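Local coordinates for protein ferredoxin component of dioxygenase (Sphingobium yanoikuyae, PDB 2I7F) that binds a Rieske-type [2Fe-2S] cluster and, as the ferredoxin component of biphenyl 2,3-dioxygenase, probably passes electrons to the terminal oxygenase, at residues N43-G48 and G69-A74; F39-L44 and A50-G55. All coordinates share one frame; numbering follows the deposited sequence.

Contact 1. Residues N43-G48 and G69-A74. With FES (Fe2/s2 (inorganic) cluster), chain D.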
loop_
_atom_site.group_PDB
_atom_site.type_symbol
_atom_site.label_atom_id
_atom_site.label_comp_id
_atom_site.label_asym_id
_atom_site.label_seq_id
_atom_site.Cartn_x
_atom_site.Cartn_y
_atom_site.Cartn_z
ATOM N N ASN A 43 -5.065 0.290 -2.587
ATOM C CA ASN A 43 -4.357 0.834 -3.756
ATOM C C ASN A 43 -5.093 2.032 -4.411
ATOM O O ASN A 43 -4.445 2.943 -4.954
ATOM C CB ASN A 43 -4.163 -0.297 -4.771
ATOM C CG ASN A 43 -3.014 -0.102 -5.677
ATOM O OD1 ASN A 43 -2.807 -0.900 -6.627
ATOM N ND2 ASN A 43 -2.232 0.935 -5.431
ATOM N N LEU A 44 -6.429 2.028 -4.388
ATOM C CA LEU A 44 -7.189 3.112 -4.983
ATOM C C LEU A 44 -6.988 4.399 -4.143
ATOM O O LEU A 44 -7.364 4.454 -2.972
ATOM C CB LEU A 44 -8.713 2.774 -5.101
ATOM C CG LEU A 44 -9.552 3.686 -6.025
ATOM C CD1 LEU A 44 -9.177 3.470 -7.520
ATOM C CD2 LEU A 44 -11.056 3.510 -5.807
ATOM N N CYS A 45 -6.383 5.416 -4.761
ATOM C CA CYS A 45 -6.341 6.762 -4.200
ATOM C C CYS A 45 -7.740 7.162 -3.715
ATOM O O CYS A 45 -8.735 6.765 -4.321
ATOM C CB CYS A 45 -5.870 7.779 -5.228
ATOM S SG CYS A 45 -5.566 9.357 -4.416
ATOM N N THR A 46 -7.794 7.870 -2.587
ATOM C CA THR A 46 -9.076 8.279 -1.989
ATOM C C THR A 46 -9.585 9.534 -2.675
ATOM O O THR A 46 -10.737 9.925 -2.484
ATOM C CB THR A 46 -9.012 8.535 -0.428
ATOM O OG1 THR A 46 -8.114 9.623 -0.154
ATOM C CG2 THR A 46 -8.608 7.285 0.384
ATOM N N HIS A 47 -8.737 10.161 -3.489
ATOM C CA HIS A 47 -9.117 11.366 -4.183
ATOM C C HIS A 47 -9.663 11.124 -5.592
ATOM O O HIS A 47 -10.486 11.900 -6.098
ATOM C CB HIS A 47 -7.956 12.344 -4.201
ATOM C CG HIS A 47 -8.288 13.609 -4.899
ATOM N ND1 HIS A 47 -7.874 13.875 -6.186
ATOM C CD2 HIS A 47 -9.098 14.633 -4.543
ATOM C CE1 HIS A 47 -8.371 15.036 -6.569
ATOM N NE2 HIS A 47 -9.132 15.507 -5.595
ATOM N N GLY A 48 -9.227 10.055 -6.232
ATOM C CA GLY A 48 -9.756 9.733 -7.538
ATOM C C GLY A 48 -9.420 8.346 -8.025
ATOM O O GLY A 48 -9.076 7.465 -7.250
ATOM N N GLY A 69 -0.944 14.447 -5.084
ATOM C CA GLY A 69 -1.442 13.973 -3.823
ATOM C C GLY A 69 -0.480 12.963 -3.238
ATOM O O GLY A 69 0.270 12.362 -3.957
ATOM N N SER A 70 -0.502 12.799 -1.922
ATOM C CA SER A 70 0.344 11.821 -1.262
ATOM C C SER A 70 -0.261 11.344 0.047
ATOM O O SER A 70 -1.101 12.045 0.655
ATOM C CB SER A 70 1.744 12.400 -1.012
ATOM O OG SER A 70 1.769 13.233 0.134
ATOM N N PHE A 71 0.184 10.152 0.454
ATOM C CA PHE A 71 -0.112 9.522 1.728
ATOM C C PHE A 71 1.127 9.029 2.434
ATOM O O PHE A 71 2.157 8.724 1.819
ATOM C CB PHE A 71 -1.019 8.283 1.566
ATOM C CG PHE A 71 -2.307 8.567 0.891
ATOM C CD1 PHE A 71 -3.436 8.924 1.626
ATOM C CD2 PHE A 71 -2.388 8.494 -0.501
ATOM C CE1 PHE A 71 -4.610 9.232 0.993
ATOM C CE2 PHE A 71 -3.571 8.773 -1.132
ATOM C CZ PHE A 71 -4.681 9.128 -0.390
ATOM N N ASP A 72 1.004 8.909 3.747
ATOM C CA ASP A 72 2.017 8.236 4.566
ATOM C C ASP A 72 1.733 6.724 4.532
ATOM O O ASP A 72 0.700 6.261 5.029
ATOM C CB ASP A 72 1.987 8.792 6.004
ATOM C CG ASP A 72 3.122 8.292 6.835
ATOM O OD1 ASP A 72 3.401 7.082 6.769
ATOM O OD2 ASP A 72 3.726 9.094 7.584
ATOM N N ILE A 73 2.650 5.959 3.938
ATOM C CA ILE A 73 2.472 4.507 3.770
ATOM C C ILE A 73 2.218 3.786 5.095
ATOM O O ILE A 73 1.353 2.901 5.182
ATOM C CB ILE A 73 3.712 3.840 3.115
ATOM C CG1 ILE A 73 3.838 4.278 1.639
ATOM C CG2 ILE A 73 3.607 2.263 3.270
ATOM C CD1 ILE A 73 5.260 4.354 1.075
ATOM N N ALA A 74 2.969 4.186 6.105
ATOM C CA ALA A 74 3.020 3.528 7.418
ATOM C C ALA A 74 1.830 3.891 8.294
ATOM O O ALA A 74 1.369 3.044 9.071
ATOM C CB ALA A 74 4.316 3.871 8.146
HETATM FE FE1 FES D . -6.095 12.888 -7.091
HETATM FE FE2 FES D . -4.830 10.588 -6.233
HETATM S S1 FES D . -4.487 12.695 -5.629
HETATM S S2 FES D . -6.492 10.805 -7.732
#
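Cys45 and Thr46 meet the ring edge of Phe71 in a small, buried contact, sulfur-aromatic for Cys45, that joins a cluster-binding loop, after strand 37-42, to strand 70-72 of the three-stranded sheet. Both polar atoms come to the edge of the ring, close to its plane: Cys45 SG lies 3.9 Å from Phe71 CE2, its direction from the ring centre 87° off the normal, and Thr46 OG1 lies 3.5 Å from Phe71 CZ. The Thr46 hydroxyl has its hydrogen-bond partner elsewhere, in Ile85 O, while Phe71 also packs on Cys83 and Ile62.

The cysteine sulfur has several roles at once. It binds iron, with Cys45 SG 2.3 Å from FES FE2, and it accepts a nearly straight hydrogen bond of 3.4 Å from His47 N. With CG anti to the backbone N (chi1 -180°), His47 turns its imidazole away from strand 70-72 and places ND1 2.2 Å from FES FE1. Gly69 passes beside the cluster where a side-chain carbon would collide with FES S1. Cys64 completes the protein ligands of FE2 and His67 those of FE1, the two-cysteine, two-histidine coordination that defines the Rieske [2Fe-2S] site.

Contact 2. Residues F39-L44 and A50-G55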
loop_
_atom_site.group_PDB
_atom_site.type_symbol
_atom_site.label_atom_id
_atom_site.label_comp_id
_atom_site.label_asym_id
_atom_site.label_seq_id
_atom_site.Cartn_x
_atom_site.Cartn_y
_atom_site.Cartn_z
ATOM N N PHE A 39 4.472 -2.803 4.520
ATOM C CA PHE A 39 3.233 -2.126 4.852
ATOM C C PHE A 39 2.264 -2.441 3.735
ATOM O O PHE A 39 2.687 -2.734 2.604
ATOM C CB PHE A 39 3.478 -0.602 5.017
ATOM C CG PHE A 39 4.483 -0.279 6.101
ATOM C CD1 PHE A 39 5.859 -0.270 5.831
ATOM C CD2 PHE A 39 4.067 -0.116 7.432
ATOM C CE1 PHE A 39 6.767 -0.038 6.831
ATOM C CE2 PHE A 39 4.973 0.111 8.438
ATOM C CZ PHE A 39 6.337 0.158 8.146
ATOM N N VAL A 40 0.973 -2.430 4.067
ATOM C CA VAL A 40 -0.113 -2.725 3.135
ATOM C C VAL A 40 -1.209 -1.645 3.313
ATOM O O VAL A 40 -1.646 -1.367 4.451
ATOM C CB VAL A 40 -0.698 -4.173 3.326
ATOM C CG1 VAL A 40 -1.930 -4.452 2.386
ATOM C CG2 VAL A 40 0.413 -5.228 3.087
ATOM N N THR A 41 -1.586 -1.037 2.188
ATOM C CA THR A 41 -2.674 -0.062 2.100
ATOM C C THR A 41 -3.647 -0.461 0.987
ATOM O O THR A 41 -3.295 -1.232 0.119
ATOM C CB THR A 41 -2.168 1.409 1.838
ATOM O OG1 THR A 41 -1.826 1.616 0.448
ATOM C CG2 THR A 41 -0.992 1.781 2.731
ATOM N N ASP A 42 -4.873 0.055 1.008
ATOM C CA ASP A 42 -5.656 0.116 -0.222
ATOM C C ASP A 42 -4.852 0.762 -1.374
ATOM O O ASP A 42 -4.017 1.623 -1.164
ATOM C CB ASP A 42 -6.964 0.867 -0.014
ATOM C CG ASP A 42 -8.016 0.029 0.693
ATOM O OD1 ASP A 42 -7.772 -1.174 0.929
ATOM O OD2 ASP A 42 -9.086 0.578 1.025
ATOM N N ASN A 43 -5.065 0.290 -2.587
ATOM C CA ASN A 43 -4.357 0.834 -3.756
ATOM C C ASN A 43 -5.093 2.032 -4.411
ATOM O O ASN A 43 -4.445 2.943 -4.954
ATOM C CB ASN A 43 -4.163 -0.297 -4.771
ATOM C CG ASN A 43 -3.014 -0.102 -5.677
ATOM O OD1 ASN A 43 -2.807 -0.900 -6.627
ATOM N ND2 ASN A 43 -2.232 0.935 -5.431
ATOM N N LEU A 44 -6.429 2.028 -4.388
ATOM C CA LEU A 44 -7.189 3.112 -4.983
ATOM C C LEU A 44 -6.988 4.399 -4.143
ATOM O O LEU A 44 -7.364 4.454 -2.972
ATOM C CB LEU A 44 -8.713 2.774 -5.101
ATOM C CG LEU A 44 -9.552 3.686 -6.025
ATOM C CD1 LEU A 44 -9.177 3.470 -7.520
ATOM C CD2 LEU A 44 -11.056 3.510 -5.807
ATOM N N ALA A 50 -7.006 6.491 -9.481
ATOM C CA ALA A 50 -5.619 6.169 -9.745
ATOM C C ALA A 50 -5.214 5.122 -8.724
ATOM O O ALA A 50 -5.816 5.041 -7.646
ATOM C CB ALA A 50 -4.748 7.383 -9.612
ATOM N N MET A 51 -4.219 4.318 -9.075
ATOM C CA MET A 51 -3.635 3.330 -8.157
ATOM C C MET A 51 -2.332 3.847 -7.608
ATOM O O MET A 51 -1.459 4.270 -8.375
ATOM C CB MET A 51 -3.388 1.983 -8.838
ATOM C CG MET A 51 -4.684 1.180 -9.192
ATOM S SD MET A 51 -5.817 0.912 -7.825
ATOM C CE MET A 51 -7.159 0.096 -8.622
ATOM N N LEU A 52 -2.181 3.771 -6.290
ATOM C CA LEU A 52 -0.978 4.258 -5.650
ATOM C C LEU A 52 0.293 3.498 -6.072
ATOM O O LEU A 52 1.352 4.095 -6.166
ATOM C CB LEU A 52 -1.133 4.279 -4.145
ATOM C CG LEU A 52 -2.181 5.210 -3.587
ATOM C CD1 LEU A 52 -2.228 4.937 -2.098
ATOM C CD2 LEU A 52 -1.830 6.713 -3.919
ATOM N N THR A 53 0.165 2.218 -6.420
ATOM C CA THR A 53 1.323 1.421 -6.881
ATOM C C THR A 53 1.861 1.937 -8.231
ATOM O O THR A 53 3.013 1.641 -8.566
ATOM C CB THR A 53 0.988 -0.076 -7.017
ATOM O OG1 THR A 53 -0.101 -0.216 -7.937
ATOM C CG2 THR A 53 0.667 -0.695 -5.663
ATOM N N ASP A 54 1.059 2.719 -8.969
ATOM C CA ASP A 54 1.515 3.438 -10.185
ATOM C C ASP A 54 2.130 4.828 -9.905
ATOM O O ASP A 54 2.483 5.573 -10.835
ATOM C CB ASP A 54 0.365 3.638 -11.197
ATOM C CG ASP A 54 -0.135 2.337 -11.808
ATOM O OD1 ASP A 54 0.655 1.391 -11.929
ATOM O OD2 ASP A 54 -1.325 2.269 -12.152
ATOM N N GLY A 55 2.196 5.231 -8.650
ATOM C CA GLY A 55 2.852 6.495 -8.300
ATOM C C GLY A 55 4.268 6.260 -7.870
ATOM O O GLY A 55 4.957 5.370 -8.387
#
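The carboxamide of Asn43 is the flat group crossed by the side chain of Met51, whose sulfur stands over one face, with Met51 SD 3.7 Å from Asn43 CG. Thr53 OG1 lies close to the amide plane, beyond its outer end and 3.7 Å from Asn43 CG, the two side chains running at about a right angle; Asn43 also touches Ala30 and Ala20. CG of Asn43 is roughly anti to its own backbone N (chi1 -155°), a turn that carries the amide across to residues 51-53. A bend at the second torsion of Met51 (chi2 -53°) folds its chain back over the amide, and its terminal methyl, CE, reaches Leu44 CD1 at 4.1 Å.

The second flat group is the Asn43 peptide. Leu52 N gives its hydrogen to Asn43 O over 2.8 Å, while Met51 CA makes a CA-H...O contact of 3.3 Å with the same Asn43 O. With the probable bond from Cys45 N to Ala50 O on the other side, the Leu52 bond makes Leu44 and Met51 a single antiparallel bridge, a non-hydrogen-bonded pair. Cut back to an alanine here, Asn43 would probably leave Met51 SD with no amide beneath it and the Thr53 side chain without its polar neighbour.

Residues 52-54 form a short 3-10 turn, in which Asp54 N bonds to Met51 O. Strand 37-42, from which Asn43 emerges, runs between strands 29-34 and 89-95: Thr41 OG1 bonds to Tyr32 OH and Asp42 OD1 to Tyr90 OH. Leu52 rests on Tyr32, and Thr53 touches Ala30 and Ala20, so the turn packs against strands 29-34 and 19-21.

In the fold
Contacts 1 and 2 illustrate how one loop can serve two sheets: their centres are about 6 Å apart, and they share Asn43 and Leu44. The chain leaves the six-stranded sheet after Asp42, and 39-44 overlaps 43-48; the chain then turns back through 50-55, and 69-74 follows after strands 56-58 and 61-63. Within the loop, Cys45 N and Ala50 O, 3.0 Å apart, probably form a hydrogen bond. A second junction sets Ile73 CG2 3.4 Å from Phe39 CB, so both segments of contact 1 meet those of contact 2. The cluster site, lying in the same Rieske domain, is thereby tied to the larger sheet.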